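Long-range contact in type-2Ba cytolytic delta-endotoxin (PDB 2RCI), which probably kills the larvae of dipteran insects by making pores in the epithelial cell membrane of the midgut: residues A[58-63]-A[186-191]. Numbering follows the deposited sequence.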
# COMPACT_ATOMS: atom_id res chain seq x y z
N GLY A 58 -18.09 -5.13 2.80
CA GLY A 58 -18.36 -3.69 2.71
C GLY A 58 -17.07 -2.90 2.69
O GLY A 58 -16.05 -3.34 3.24
N VAL A 59 -17.13 -1.70 2.12
CA VAL A 59 -15.96 -0.84 2.05
C VAL A 59 -16.00 0.13 3.23
O VAL A 59 -16.99 0.85 3.42
CB VAL A 59 -15.88 -0.09 0.69
CG1 VAL A 59 -14.71 0.92 0.65
CG2 VAL A 59 -15.78 -1.10 -0.47
N THR A 60 -14.93 0.14 4.01
CA THR A 60 -14.84 0.98 5.21
C THR A 60 -13.99 2.26 5.06
O THR A 60 -13.87 3.07 6.01
CB THR A 60 -14.28 0.18 6.37
OG1 THR A 60 -13.00 -0.37 5.99
CG2 THR A 60 -15.25 -0.99 6.70
N GLY A 61 -13.37 2.41 3.90
CA GLY A 61 -12.57 3.60 3.64
C GLY A 61 -11.96 3.58 2.26
O GLY A 61 -11.69 2.52 1.70
N THR A 62 -11.76 4.78 1.70
CA THR A 62 -11.10 4.91 0.41
C THR A 62 -10.30 6.20 0.39
O THR A 62 -10.56 7.12 1.18
CB THR A 62 -12.10 5.02 -0.80
OG1 THR A 62 -12.84 6.25 -0.70
CG2 THR A 62 -13.07 3.84 -0.90
N ILE A 63 -9.34 6.24 -0.53
CA ILE A 63 -8.63 7.47 -0.89
C ILE A 63 -8.17 7.35 -2.34
O ILE A 63 -7.82 6.27 -2.81
CB ILE A 63 -7.43 7.78 0.02
CG1 ILE A 63 -6.86 9.17 -0.31
CG2 ILE A 63 -6.35 6.69 -0.14
CD1 ILE A 63 -6.01 9.77 0.82
N ALA A 186 -6.24 3.84 -2.44
CA ALA A 186 -6.39 2.77 -1.47
C ALA A 186 -7.87 2.56 -1.14
O ALA A 186 -8.70 3.48 -1.28
CB ALA A 186 -5.60 3.11 -0.19
N LEU A 187 -8.21 1.34 -0.73
CA LEU A 187 -9.52 1.09 -0.16
C LEU A 187 -9.39 0.03 0.92
O LEU A 187 -8.48 -0.81 0.85
CB LEU A 187 -10.52 0.64 -1.24
CG LEU A 187 -10.43 -0.77 -1.88
CD1 LEU A 187 -10.82 -1.89 -0.93
CD2 LEU A 187 -11.38 -0.84 -3.08
N THR A 188 -10.28 0.05 1.91
CA THR A 188 -10.35 -1.05 2.86
C THR A 188 -11.69 -1.72 2.65
O THR A 188 -12.73 -1.05 2.68
CB THR A 188 -10.27 -0.56 4.32
OG1 THR A 188 -9.10 0.24 4.49
CG2 THR A 188 -10.20 -1.74 5.24
N VAL A 189 -11.65 -3.03 2.42
CA VAL A 189 -12.87 -3.83 2.35
C VAL A 189 -12.86 -4.88 3.47
O VAL A 189 -11.85 -5.57 3.70
CB VAL A 189 -13.05 -4.47 0.93
CG1 VAL A 189 -11.90 -5.42 0.62
CG2 VAL A 189 -14.41 -5.25 0.85
N VAL A 190 -13.97 -4.98 4.20
CA VAL A 190 -14.10 -6.03 5.19
C VAL A 190 -15.07 -7.09 4.66
O VAL A 190 -16.08 -6.76 4.03
CB VAL A 190 -14.54 -5.49 6.57
CG1 VAL A 190 -13.49 -4.50 7.11
CG2 VAL A 190 -15.94 -4.81 6.50
N GLN A 191 -14.72 -8.36 4.87
CA GLN A 191 -15.59 -9.47 4.51
C GLN A 191 -15.76 -10.36 5.73
O GLN A 191 -14.78 -10.58 6.50
CB GLN A 191 -15.00 -10.29 3.35
CG GLN A 191 -15.87 -11.49 2.88
CD GLN A 191 -15.25 -12.20 1.68
OE1 GLN A 191 -14.18 -12.81 1.78
NE2 GLN A 191 -15.93 -12.14 0.53
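Thr-60 slants across Thr-188 with its hydroxyl branch and crosses Val-190 with its methyl branch, and this double contact illustrates how an irregularity in a strand can redirect a side chain. Its OG1 lies 3.2 Å from CB of Thr-188 and as close to CG2 of Thr-188, while its methyl CG2 rests on the two methyls of Val-190, 3.9 Å from CG2 of that valine, the two side chains crossing at about a right angle. A chi1 of 56° sets OG1 between the backbone N and carbonyl carbon of Thr-60, and the hydroxyl is hydrogen-bonded to the carbonyl oxygen of Leu-89; OG1 of Thr-188 has the neighbouring carbonyl of Val-88 as partner. Both threonines are thus tied to the C-terminal end of helix 74-89.

Here the backbone is irregular. The strands run antiparallel, but Thr-60 and Gly-61 together face the single residue Thr-188, a beta bulge. Thr-60 N donates to Thr-188 O (2.8 Å), and Thr-188 N donates to Gly-61 O (2.9 Å). On the two sides of the bulge the ladder is regular: Gly-58 pairs with Val-190 and Ile-63 with Ala-186, each through two hydrogen bonds. Strand 57-64 is thereby joined to the long strand 177-192 of a sheet flanked by helices on both faces, the alpha/beta architecture of this toxin.

Ile-63 sends its CG2 branch to CB of Ala-186 (3.7 Å), whereas its CG1 arm, anti to the backbone N, leads away from the partner strand. On the other face Thr-62 slants across Leu-187, CG2 to CB at 4.1 Å, and Val-59 sits opposite Val-189 with CG1 of Val-59 3.5 Å from Thr-188 O. Helix 44-53 packs on part of this face, with Ala-47 and Leu-48 against Leu-187, Phe-44 touching Thr-62 and Ala-51 touching Val-59; Phe-31 of helix 21-31 meets Val-189.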